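SusD homolog (Bacteroides thetaiotaomicron, PDB 4MRU) probably binds mucin O-glycans as a SusD-like outer-membrane lipoprotein with a largely helical, TPR-like fold. Local coordinates at residues 35-38 with 42-45; 81-86 with 123-128; 56-61 with 250-255; 47-52 with 67-72. All blocks are in the same frame, centred on the assembly; numbering follows the deposited sequence.

Interaction 1: residues 35-38 with 42-45; sequences VIPA and LYQF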
loop_
_atom_site.group_PDB
_atom_site.type_symbol
_atom_site.label_atom_id
_atom_site.label_comp_id
_atom_site.label_asym_id
_atom_site.label_seq_id
_atom_site.Cartn_x
_atom_site.Cartn_y
_atom_site.Cartn_z
ATOM N N VAL A 35 7.974 -5.679 6.168
ATOM C CA VAL A 35 6.672 -5.043 5.972
ATOM C C VAL A 35 6.848 -4.074 4.814
ATOM O O VAL A 35 6.522 -4.411 3.667
ATOM C CB VAL A 35 6.137 -4.385 7.272
ATOM C CG1 VAL A 35 4.864 -3.603 7.002
ATOM C CG2 VAL A 35 5.887 -5.446 8.324
ATOM N N ILE A 36 7.444 -2.905 5.065
ATOM C CA ILE A 36 7.883 -2.096 3.953
ATOM C C ILE A 36 9.342 -2.464 3.883
ATOM O O ILE A 36 10.077 -2.267 4.870
ATOM C CB ILE A 36 7.712 -0.590 4.166
ATOM C CG1 ILE A 36 6.266 -0.208 4.515
ATOM C CG2 ILE A 36 8.152 0.155 2.912
ATOM C CD1 ILE A 36 5.290 -0.233 3.382
ATOM N N PRO A 37 9.762 -3.117 2.794
ATOM C CA PRO A 37 11.127 -3.691 2.824
ATOM C C PRO A 37 12.247 -2.667 3.107
ATOM O O PRO A 37 12.392 -1.637 2.440
ATOM C CB PRO A 37 11.293 -4.298 1.447
ATOM C CG PRO A 37 10.098 -3.901 0.676
ATOM C CD PRO A 37 9.041 -3.427 1.547
ATOM N N ALA A 38 13.053 -3.018 4.078
ATOM C CA ALA A 38 14.157 -2.189 4.496
ATOM C C ALA A 38 15.472 -2.535 3.794
ATOM O O ALA A 38 16.471 -1.844 4.016
ATOM C CB ALA A 38 14.313 -2.318 6.002
ATOM N N LEU A 42 15.208 -5.518 -2.340
ATOM C CA LEU A 42 13.800 -5.914 -2.333
ATOM C C LEU A 42 12.879 -4.699 -2.572
ATOM O O LEU A 42 11.982 -4.749 -3.405
ATOM C CB LEU A 42 13.462 -6.633 -1.033
ATOM C CG LEU A 42 12.015 -7.057 -0.792
ATOM C CD1 LEU A 42 11.363 -7.714 -1.997
ATOM C CD2 LEU A 42 11.998 -8.001 0.415
ATOM N N TYR A 43 13.162 -3.594 -1.903
ATOM C CA TYR A 43 12.414 -2.350 -2.071
ATOM C C TYR A 43 12.248 -1.968 -3.565
ATOM O O TYR A 43 11.159 -1.574 -4.004
ATOM C CB TYR A 43 13.059 -1.195 -1.256
ATOM C CG TYR A 43 12.196 0.037 -1.228
ATOM C CD1 TYR A 43 12.199 0.922 -2.293
ATOM C CD2 TYR A 43 11.365 0.333 -0.123
ATOM C CE1 TYR A 43 11.405 2.067 -2.282
ATOM C CE2 TYR A 43 10.520 1.451 -0.142
ATOM C CZ TYR A 43 10.543 2.308 -1.222
ATOM O OH TYR A 43 9.731 3.423 -1.252
ATOM N N GLN A 44 13.330 -2.008 -4.343
ATOM C CA GLN A 44 13.263 -1.476 -5.724
ATOM C C GLN A 44 12.169 -2.170 -6.545
ATOM O O GLN A 44 11.461 -1.536 -7.297
ATOM C CB GLN A 44 14.624 -1.547 -6.428
ATOM C CG GLN A 44 15.102 -2.955 -6.729
ATOM C CD GLN A 44 16.506 -2.980 -7.286
ATOM O OE1 GLN A 44 16.913 -2.074 -8.036
ATOM N NE2 GLN A 44 17.262 -4.023 -6.937
ATOM N N PHE A 45 12.009 -3.459 -6.346
ATOM C CA PHE A 45 11.014 -4.234 -7.079
ATOM C C PHE A 45 9.625 -4.051 -6.491
ATOM O O PHE A 45 8.681 -3.730 -7.207
ATOM C CB PHE A 45 11.358 -5.709 -7.073
ATOM C CG PHE A 45 12.665 -6.036 -7.757
ATOM C CD1 PHE A 45 12.788 -5.871 -9.129
ATOM C CD2 PHE A 45 13.732 -6.480 -7.045
ATOM C CE1 PHE A 45 13.980 -6.131 -9.759
ATOM C CE2 PHE A 45 14.940 -6.784 -7.672
ATOM C CZ PHE A 45 15.052 -6.615 -9.031
#

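Interaction 2: residues 81-86 with 123-128; sequences APFTDV and DIYGPI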
loop_
_atom_site.group_PDB
_atom_site.type_symbol
_atom_site.label_atom_id
_atom_site.label_comp_id
_atom_site.label_asym_id
_atom_site.label_seq_id
_atom_site.Cartn_x
_atom_site.Cartn_y
_atom_site.Cartn_z
ATOM N N ALA A 81 11.236 -11.117 -6.349
ATOM C CA ALA A 81 11.425 -10.523 -5.003
ATOM C C ALA A 81 10.139 -10.333 -4.189
ATOM O O ALA A 81 10.117 -10.678 -3.024
ATOM C CB ALA A 81 12.175 -9.203 -5.095
ATOM N N PRO A 82 9.050 -9.819 -4.798
ATOM C CA PRO A 82 7.847 -9.621 -3.955
ATOM C C PRO A 82 7.129 -10.899 -3.448
ATOM O O PRO A 82 6.207 -10.802 -2.645
ATOM C CB PRO A 82 6.909 -8.826 -4.875
ATOM C CG PRO A 82 7.804 -8.271 -5.951
ATOM C CD PRO A 82 8.826 -9.341 -6.170
ATOM N N PHE A 83 7.495 -12.054 -3.972
ATOM C CA PHE A 83 6.872 -13.348 -3.616
ATOM C C PHE A 83 7.903 -14.200 -2.943
ATOM O O PHE A 83 7.833 -14.450 -1.728
ATOM C CB PHE A 83 6.299 -14.059 -4.863
ATOM C CG PHE A 83 5.592 -15.370 -4.566
ATOM C CD1 PHE A 83 6.298 -16.537 -4.522
ATOM C CD2 PHE A 83 4.236 -15.411 -4.362
ATOM C CE1 PHE A 83 5.674 -17.740 -4.252
ATOM C CE2 PHE A 83 3.596 -16.597 -4.080
ATOM C CZ PHE A 83 4.314 -17.764 -4.023
ATOM N N THR A 84 8.899 -14.612 -3.719
ATOM C CA THR A 84 9.865 -15.583 -3.232
ATOM C C THR A 84 10.745 -15.010 -2.108
ATOM O O THR A 84 10.954 -15.660 -1.097
ATOM C CB THR A 84 10.764 -16.092 -4.359
ATOM O OG1 THR A 84 9.963 -16.687 -5.402
ATOM C CG2 THR A 84 11.777 -17.150 -3.827
ATOM N N ASP A 85 11.283 -13.803 -2.280
ATOM C CA ASP A 85 12.136 -13.215 -1.220
ATOM C C ASP A 85 11.377 -12.860 0.066
ATOM O O ASP A 85 11.865 -13.130 1.172
ATOM C CB ASP A 85 12.888 -11.987 -1.753
ATOM C CG ASP A 85 13.877 -12.351 -2.854
ATOM O OD1 ASP A 85 14.137 -13.546 -3.066
ATOM O OD2 ASP A 85 14.361 -11.442 -3.551
ATOM N N VAL A 86 10.197 -12.271 -0.062
ATOM C CA VAL A 86 9.398 -11.977 1.121
ATOM C C VAL A 86 9.106 -13.247 1.917
ATOM O O VAL A 86 9.328 -13.282 3.101
ATOM C CB VAL A 86 8.079 -11.261 0.787
ATOM C CG1 VAL A 86 7.295 -11.006 2.042
ATOM C CG2 VAL A 86 8.368 -9.912 0.152
ATOM N N ASP A 123 -2.550 -9.698 -1.203
ATOM C CA ASP A 123 -3.207 -8.638 -1.988
ATOM C C ASP A 123 -2.581 -8.446 -3.365
ATOM O O ASP A 123 -3.288 -8.110 -4.326
ATOM C CB ASP A 123 -3.210 -7.298 -1.245
ATOM C CG ASP A 123 -4.257 -7.240 -0.135
ATOM O OD1 ASP A 123 -5.069 -8.187 -0.013
ATOM O OD2 ASP A 123 -4.226 -6.253 0.619
ATOM N N ILE A 124 -1.278 -8.696 -3.480
ATOM C CA ILE A 124 -0.598 -8.630 -4.776
ATOM C C ILE A 124 -0.923 -9.823 -5.704
ATOM O O ILE A 124 -1.061 -9.629 -6.927
ATOM C CB ILE A 124 0.922 -8.527 -4.562
ATOM C CG1 ILE A 124 1.244 -7.202 -3.869
ATOM C CG2 ILE A 124 1.682 -8.630 -5.872
ATOM C CD1 ILE A 124 2.620 -7.224 -3.226
ATOM N N TYR A 125 -1.048 -11.024 -5.155
ATOM C CA TYR A 125 -1.095 -12.277 -5.970
ATOM C C TYR A 125 -2.408 -12.990 -5.960
ATOM O O TYR A 125 -2.731 -13.671 -6.928
ATOM C CB TYR A 125 -0.030 -13.267 -5.491
ATOM C CG TYR A 125 1.363 -12.753 -5.750
ATOM C CD1 TYR A 125 1.963 -12.904 -6.991
ATOM C CD2 TYR A 125 2.072 -12.127 -4.773
ATOM C CE1 TYR A 125 3.205 -12.380 -7.264
ATOM C CE2 TYR A 125 3.345 -11.637 -5.024
ATOM C CZ TYR A 125 3.908 -11.772 -6.262
ATOM O OH TYR A 125 5.189 -11.301 -6.485
ATOM N N GLY A 126 -3.150 -12.865 -4.867
ATOM C CA GLY A 126 -4.305 -13.721 -4.644
ATOM C C GLY A 126 -3.909 -14.897 -3.754
ATOM O O GLY A 126 -3.361 -14.707 -2.639
ATOM N N PRO A 127 -4.082 -16.120 -4.262
ATOM C CA PRO A 127 -3.621 -17.309 -3.495
ATOM C C PRO A 127 -2.138 -17.288 -3.301
ATOM O O PRO A 127 -1.394 -16.912 -4.231
ATOM C CB PRO A 127 -3.992 -18.493 -4.378
ATOM C CG PRO A 127 -5.085 -17.948 -5.231
ATOM C CD PRO A 127 -4.740 -16.534 -5.499
ATOM N N ILE A 128 -1.736 -17.599 -2.066
ATOM C CA ILE A 128 -0.363 -17.680 -1.636
ATOM C C ILE A 128 -0.217 -18.809 -0.621
ATOM O O ILE A 128 -1.170 -19.151 0.087
ATOM C CB ILE A 128 0.157 -16.391 -0.931
ATOM C CG1 ILE A 128 -0.699 -16.002 0.272
ATOM C CG2 ILE A 128 0.198 -15.195 -1.875
ATOM C CD1 ILE A 128 0.050 -15.093 1.224
#

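Interaction 3: residues 56-61 with 250-255; sequences GYFGET and LCFNDW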
loop_
_atom_site.group_PDB
_atom_site.type_symbol
_atom_site.label_atom_id
_atom_site.label_comp_id
_atom_site.label_asym_id
_atom_site.label_seq_id
_atom_site.Cartn_x
_atom_site.Cartn_y
_atom_site.Cartn_z
ATOM N N GLY A 56 0.294 5.071 -9.329
ATOM C CA GLY A 56 0.453 6.413 -9.918
ATOM C C GLY A 56 1.388 7.309 -9.152
ATOM O O GLY A 56 1.314 8.553 -9.257
ATOM N N TYR A 57 2.338 6.709 -8.417
ATOM C CA TYR A 57 3.243 7.481 -7.559
ATOM C C TYR A 57 4.618 7.735 -8.178
ATOM O O TYR A 57 5.174 8.831 -8.007
ATOM C CB TYR A 57 3.496 6.778 -6.247
ATOM C CG TYR A 57 2.392 6.755 -5.212
ATOM C CD1 TYR A 57 1.303 7.629 -5.242
ATOM C CD2 TYR A 57 2.498 5.902 -4.126
ATOM C CE1 TYR A 57 0.352 7.604 -4.224
ATOM C CE2 TYR A 57 1.541 5.865 -3.131
ATOM C CZ TYR A 57 0.468 6.695 -3.186
ATOM O OH TYR A 57 -0.446 6.647 -2.190
ATOM N N PHE A 58 5.164 6.743 -8.877
ATOM C CA PHE A 58 6.530 6.799 -9.400
ATOM C C PHE A 58 6.631 6.139 -10.744
ATOM O O PHE A 58 5.929 5.174 -11.046
ATOM C CB PHE A 58 7.550 6.058 -8.538
ATOM C CG PHE A 58 7.557 6.462 -7.115
ATOM C CD1 PHE A 58 7.844 7.753 -6.766
ATOM C CD2 PHE A 58 7.231 5.556 -6.146
ATOM C CE1 PHE A 58 7.822 8.138 -5.458
ATOM C CE2 PHE A 58 7.185 5.951 -4.820
ATOM C CZ PHE A 58 7.468 7.241 -4.486
ATOM N N GLY A 59 7.556 6.663 -11.534
ATOM C CA GLY A 59 7.992 6.007 -12.760
ATOM C C GLY A 59 9.537 5.845 -12.741
ATOM O O GLY A 59 10.256 6.495 -11.968
ATOM N N GLU A 60 9.988 5.004 -13.644
ATOM C CA GLU A 60 11.359 4.578 -13.728
ATOM C C GLU A 60 12.069 5.538 -14.682
ATOM O O GLU A 60 11.568 5.907 -15.737
ATOM C CB GLU A 60 11.437 3.115 -14.205
ATOM C CG GLU A 60 10.545 2.097 -13.460
ATOM C CD GLU A 60 9.317 1.657 -14.226
ATOM O OE1 GLU A 60 8.792 2.471 -15.002
ATOM O OE2 GLU A 60 8.861 0.502 -14.018
ATOM N N THR A 61 13.251 5.956 -14.296
ATOM C CA THR A 61 14.043 6.893 -15.091
ATOM C C THR A 61 14.928 6.239 -16.099
ATOM O O THR A 61 15.463 6.912 -16.993
ATOM C CB THR A 61 15.008 7.691 -14.179
ATOM O OG1 THR A 61 15.859 6.766 -13.479
ATOM C CG2 THR A 61 14.246 8.525 -13.214
ATOM N N LEU A 250 18.374 5.263 -1.116
ATOM C CA LEU A 250 19.310 5.025 -2.212
ATOM C C LEU A 250 18.587 5.055 -3.570
ATOM O O LEU A 250 19.094 5.654 -4.523
ATOM C CB LEU A 250 20.028 3.675 -2.085
ATOM C CG LEU A 250 20.983 3.608 -0.903
ATOM C CD1 LEU A 250 21.377 2.151 -0.661
ATOM C CD2 LEU A 250 22.203 4.501 -1.105
ATOM N N CYS A 251 17.434 4.391 -3.647
ATOM C CA CYS A 251 16.711 4.191 -4.907
ATOM C C CYS A 251 16.362 5.514 -5.562
ATOM O O CYS A 251 16.355 5.613 -6.787
ATOM C CB CYS A 251 15.415 3.389 -4.698
ATOM S SG CYS A 251 15.679 1.740 -3.951
ATOM N N PHE A 252 16.060 6.522 -4.739
ATOM C CA PHE A 252 15.527 7.777 -5.218
ATOM C C PHE A 252 16.597 8.851 -5.270
ATOM O O PHE A 252 16.674 9.600 -6.221
ATOM C CB PHE A 252 14.388 8.235 -4.309
ATOM C CG PHE A 252 13.201 7.316 -4.326
ATOM C CD1 PHE A 252 12.215 7.455 -5.284
ATOM C CD2 PHE A 252 13.082 6.312 -3.377
ATOM C CE1 PHE A 252 11.130 6.606 -5.325
ATOM C CE2 PHE A 252 11.982 5.474 -3.377
ATOM C CZ PHE A 252 11.010 5.606 -4.362
ATOM N N ASN A 253 17.410 8.930 -4.232
ATOM C CA ASN A 253 18.379 10.009 -4.070
ATOM C C ASN A 253 19.727 9.723 -4.710
ATOM O O ASN A 253 20.393 10.644 -5.134
ATOM C CB ASN A 253 18.586 10.324 -2.582
ATOM C CG ASN A 253 17.410 11.067 -1.970
ATOM O OD1 ASN A 253 16.470 11.494 -2.662
ATOM N ND2 ASN A 253 17.454 11.234 -0.646
ATOM N N ASP A 254 20.170 8.484 -4.702
ATOM C CA ASP A 254 21.572 8.158 -5.049
ATOM C C ASP A 254 21.624 7.410 -6.334
ATOM O O ASP A 254 22.304 7.830 -7.232
ATOM C CB ASP A 254 22.257 7.379 -3.916
ATOM C CG ASP A 254 22.230 8.187 -2.593
ATOM O OD1 ASP A 254 22.672 9.356 -2.602
ATOM O OD2 ASP A 254 21.620 7.734 -1.618
ATOM N N TRP A 255 20.878 6.322 -6.433
ATOM C CA TRP A 255 20.726 5.629 -7.730
ATOM C C TRP A 255 19.942 6.455 -8.729
ATOM O O TRP A 255 20.204 6.384 -9.929
ATOM C CB TRP A 255 19.988 4.326 -7.565
ATOM C CG TRP A 255 20.554 3.351 -6.585
ATOM C CD1 TRP A 255 21.721 3.438 -5.881
ATOM C CD2 TRP A 255 19.942 2.123 -6.202
ATOM N NE1 TRP A 255 21.858 2.340 -5.057
ATOM C CE2 TRP A 255 20.787 1.506 -5.262
ATOM C CE3 TRP A 255 18.755 1.481 -6.571
ATOM C CZ2 TRP A 255 20.485 0.280 -4.701
ATOM C CZ3 TRP A 255 18.456 0.265 -6.003
ATOM C CH2 TRP A 255 19.299 -0.308 -5.057
#

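Interaction 4: residues 47-52 with 67-72; sequences EAMCGG and EKYSTY. With EDO (1,2-ethanediol), chain G.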
loop_
_atom_site.group_PDB
_atom_site.type_symbol
_atom_site.label_atom_id
_atom_site.label_comp_id
_atom_site.label_asym_id
_atom_site.label_seq_id
_atom_site.Cartn_x
_atom_site.Cartn_y
_atom_site.Cartn_z
ATOM N N GLU A 47 8.315 -2.038 -3.997
ATOM C CA GLU A 47 7.796 -0.713 -3.711
ATOM C C GLU A 47 7.982 0.318 -4.821
ATOM O O GLU A 47 7.060 1.071 -5.125
ATOM C CB GLU A 47 8.484 -0.183 -2.460
ATOM C CG GLU A 47 8.167 -0.986 -1.236
ATOM C CD GLU A 47 6.744 -0.794 -0.781
ATOM O OE1 GLU A 47 6.225 0.366 -0.791
ATOM O OE2 GLU A 47 6.150 -1.793 -0.363
ATOM N N ALA A 48 9.184 0.422 -5.371
ATOM C CA ALA A 48 9.473 1.491 -6.317
ATOM C C ALA A 48 8.855 1.181 -7.697
ATOM O O ALA A 48 8.070 1.949 -8.236
ATOM C CB ALA A 48 10.985 1.720 -6.421
HETATM N N MSE A 49 9.158 0.006 -8.190
HETATM C CA MSE A 49 8.630 -0.447 -9.496
HETATM C C MSE A 49 7.180 -0.870 -9.401
HETATM O O MSE A 49 6.339 -0.385 -10.168
HETATM C CB MSE A 49 9.485 -1.586 -9.972
HETATM C CG MSE A 49 10.868 -1.178 -10.400
HETATM SE SE MSE A 49 11.670 -2.854 -11.041
HETATM C CE MSE A 49 13.594 -2.401 -10.987
ATOM N N CYS A 50 6.862 -1.823 -8.534
ATOM C CA CYS A 50 5.476 -2.372 -8.508
ATOM C C CYS A 50 4.417 -1.409 -7.868
ATOM O O CYS A 50 3.583 -0.832 -8.585
ATOM C CB CYS A 50 5.494 -3.740 -7.833
ATOM S SG CYS A 50 3.854 -4.539 -7.741
ATOM N N GLY A 51 4.496 -1.180 -6.541
ATOM C CA GLY A 51 3.595 -0.266 -5.877
ATOM C C GLY A 51 3.645 1.113 -6.519
ATOM O O GLY A 51 2.624 1.748 -6.750
ATOM N N GLY A 52 4.856 1.575 -6.807
ATOM C CA GLY A 52 5.047 2.906 -7.357
ATOM C C GLY A 52 4.350 3.125 -8.677
ATOM O O GLY A 52 3.637 4.130 -8.858
ATOM N N GLU A 67 11.555 -4.124 -20.320
ATOM C CA GLU A 67 10.670 -5.057 -19.629
ATOM C C GLU A 67 10.445 -4.566 -18.217
ATOM O O GLU A 67 11.151 -4.961 -17.280
ATOM C CB GLU A 67 11.269 -6.458 -19.624
ATOM C CG GLU A 67 11.560 -6.983 -21.014
ATOM C CD GLU A 67 12.191 -8.372 -20.958
ATOM O OE1 GLU A 67 11.456 -9.373 -20.791
ATOM O OE2 GLU A 67 13.414 -8.470 -21.085
ATOM N N LYS A 68 9.402 -3.730 -18.072
ATOM C CA LYS A 68 9.159 -2.981 -16.877
ATOM C C LYS A 68 7.803 -3.278 -16.258
ATOM O O LYS A 68 6.807 -3.569 -16.935
ATOM C CB LYS A 68 9.204 -1.493 -17.191
ATOM C CG LYS A 68 10.524 -0.967 -17.691
ATOM C CD LYS A 68 10.566 0.568 -17.646
ATOM C CE LYS A 68 9.635 1.178 -18.688
ATOM N NZ LYS A 68 9.750 2.661 -18.739
ATOM N N TYR A 69 7.751 -3.134 -14.937
ATOM C CA TYR A 69 6.490 -3.208 -14.242
ATOM C C TYR A 69 5.535 -2.159 -14.825
ATOM O O TYR A 69 4.353 -2.488 -15.098
ATOM C CB TYR A 69 6.642 -2.994 -12.732
ATOM C CG TYR A 69 7.128 -4.212 -11.938
ATOM C CD1 TYR A 69 8.469 -4.564 -11.889
ATOM C CD2 TYR A 69 6.227 -5.004 -11.251
ATOM C CE1 TYR A 69 8.903 -5.666 -11.139
ATOM C CE2 TYR A 69 6.641 -6.116 -10.526
ATOM C CZ TYR A 69 7.964 -6.446 -10.472
ATOM O OH TYR A 69 8.328 -7.521 -9.718
ATOM N N SER A 70 6.019 -0.934 -15.073
ATOM C CA SER A 70 5.106 0.181 -15.485
ATOM C C SER A 70 4.436 -0.044 -16.855
ATOM O O SER A 70 3.342 0.492 -17.112
ATOM C CB SER A 70 5.822 1.506 -15.489
ATOM O OG SER A 70 6.882 1.477 -16.400
ATOM N N THR A 71 5.068 -0.851 -17.699
ATOM C CA THR A 71 4.502 -1.198 -19.030
ATOM C C THR A 71 3.874 -2.604 -19.066
ATOM O O THR A 71 3.527 -3.124 -20.140
ATOM C CB THR A 71 5.547 -1.020 -20.151
ATOM O OG1 THR A 71 6.743 -1.753 -19.861
ATOM C CG2 THR A 71 5.838 0.467 -20.326
ATOM N N TYR A 72 3.718 -3.182 -17.891
ATOM C CA TYR A 72 2.999 -4.444 -17.643
ATOM C C TYR A 72 3.754 -5.681 -18.135
ATOM O O TYR A 72 3.154 -6.748 -18.274
ATOM C CB TYR A 72 1.566 -4.411 -18.238
ATOM C CG TYR A 72 0.674 -3.261 -17.792
ATOM C CD1 TYR A 72 0.894 -2.561 -16.629
ATOM C CD2 TYR A 72 -0.426 -2.886 -18.559
ATOM C CE1 TYR A 72 0.013 -1.576 -16.206
ATOM C CE2 TYR A 72 -1.274 -1.852 -18.179
ATOM C CZ TYR A 72 -1.036 -1.180 -16.996
ATOM O OH TYR A 72 -1.891 -0.178 -16.605
HETATM C C1 EDO G . -3.080 2.827 -14.571
HETATM O O1 EDO G . -2.939 2.645 -13.164
HETATM C C2 EDO G . -1.756 2.544 -15.265
HETATM O O2 EDO G . -1.187 1.287 -14.826
#

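Interaction 1: residues 35-38 with 42-45
The phenol ring of Tyr43 presents its edge to segment 35-38: the carbonyl oxygen of Pro37 and the CG2 methyl of Ile36 both lie near the ring plane, beside its rim. Pro37 O stands 3.4 Å from Tyr43 CD2, and Ile36 CG2 is 4.1 Å from Tyr43 CE2, one ring carbon further out. The side chains of Ile36 and Tyr43 run alongside each other in the same direction. The pyrrolidine ring of Pro37 is turned instead to the helix itself. Pro37 CB sits 3.6 Å from the branch carbon CG of Leu42, the two side chains crossing at about a right angle, while Pro37 CG rests 3.9 Å from the backbone CA of Tyr43. This is a loop folding back on the helix it leads into: residues 35-38 join helix 24-32 to helix 40-54, and the CA atoms of Pro37 and Tyr43 come within 5.2 Å. Proline suits the place because its compact ring has no N-H that would need a partner in this buried place. With chi1 at 176°, CG of Leu42 points away from its own backbone N, setting the fork against the proline. Beyond the contact, Leu42 also packs on Ala81 and Val86 of helix 81-100, whereas Tyr43 reaches Cys251 and Phe252 of helix 248-254. Ile36 and Pro37 share the side chain of Arg120 from helix 104-125.

Interaction 2: residues 81-86 with 123-128
Phe83 swings its ring to the position opposite its own backbone N (chi1 -178°), while Tyr125 sets CG opposite its carbonyl carbon (chi1 -66°); the two rings thereby meet as a T-shaped pair. The edge of Phe83 is directed at the face of Tyr125, with centroids 5.2 Å apart and planes at 78°. Phe83 CD2 stands over the centre of the phenol ring, 3.8 Å above its plane, and Ile124 CG2 lies against the other face near the rim. The phenol oxygen rests between two methylenes, with Tyr125 OH 3.4 Å from both Pro82 CB and Phe83 CB. A smaller contact runs from Phe83 CE2 to the methyl CG2 of Ile128, 4.3 Å away. The contact joins the start of helix 81-100 to the end of helix 104-125, two consecutive helices of this TPR-like fold. Gly126, with positive phi, takes the chain out of the second helix; a beta carbon here would press on the carbonyl oxygen of Tyr125, so glycine suits the place. In the first helix a wide pi-type turn sends Val86 N to Ala81 O in a weak bond of 3.4 Å. Pro82 O is therefore passed over by that N-H; it is buried beside the edge of the Tyr125 ring, 3.8 Å from Tyr125 CE2, and has no hydrogen-bonding partner in the model. From a distant loop, Leu462 packs on Tyr125 and Pro465 on Phe83.

Interaction 3: residues 56-61 with 250-255
An edge-to-face pair of phenylalanines, Phe58 and Phe252, joins the short strand 58-60 to helix 248-254 in the buried interior. Phe252 supplies the edge and Phe58 the face; the centroids are 4.8 Å apart, and the planes, at 55°, are tilted well away from perpendicular. Phe252 CE1 stands over the centre of the Phe58 ring, 3.6 Å above its plane, and every carbon of that ring lies within about 4.1 Å of it. The adjoining Phe252 CZ is 3.9 Å from Phe58 CE2. On the opposite face of Phe58 lies Tyr57 CB, nearer the rim, which leaves the ring sandwiched. A purely apolar aromatic suits both positions, since neither brings a polar group that would need a partner. Replacing Phe58 by an alanine would probably open a gap in front of Phe252 and leave its ring without the face it packs on. Just before the strand, Gly56 ends helix 40-54 in a Schellman motif, its positive phi favouring glycine. Around the pair, Phe424 meets the ring of Phe58, Arg314 makes a cation-pi contact with Phe252, helix 40-54 lies against the Phe252 ring, and strand 258-260 runs antiparallel beside strand 58-60.

Interaction 4: residues 47-52 with 67-72
Tyr69 lays its ring against one turn of helix 40-54, where Met49 and Cys50 meet it closely. Met49, a selenomethionine in this crystal, brings CB to 3.7 Å from Tyr69 CD1, and its SE reaches the same ring carbon. The selenium is 4.8 Å from the ring centroid and 65° off the normal, an oblique Met-aromatic contact. Beside the other flank of the ring, Cys50 CB is 3.7 Å from Tyr69 CD2. With its thiol opposite the backbone N (chi1 -180°), Cys50 makes a second oblique sulfur-aromatic contact, SG to centroid 5.1 Å, and its backbone N lies over the face of the ring toward the rim. Contact with the helix thins out along the rest of 67-72, a loop between strand 58-60 and helix 81-100: Lys68 and the type I beta turn from Tyr69 to Tyr72 are buried by other parts of the chain, and Glu67 is the exposed residue. Tyr72 OH hydrogen-bonds to O2 of a 1,2-ethanediol, probably from the crystallisation liquor, at a distance modelled very short and doubtful in detail. Without the ring, as with an alanine at Tyr69, Met49 and Cys50 would probably face a gap and the carbonyl of Trp78 would lose its hydroxyl partner. Tyrosine does two jobs: its ring supplies a broad surface for polarisable sulfur or selenium and apolar carbons, while its buried hydroxyl is satisfied at Trp78 O.

In the fold
From the N terminus, interaction 1 comes first, closing the short loop by which residues 35-38 fold back on the start of helix 40-54. Interaction 4 uses the next turns of that helix and closes a loop of fourteen residues through strand 58-60. Interaction 3 starts from that strand, so its segments alternate with those of interaction 4, and it reaches across 188 residues to helix 248-254. Interaction 2, linking helices 81-100 and 104-125, falls wholly within that long span. Helix 40-54 lies among all four; Phe45 packs on Ala81, Gly52 O probably bonds to Tyr57 N, and Glu60 OE1 probably to Ser70 OG. Interactions 2 and 3 do not touch, their nearest atoms being about 11 Å apart.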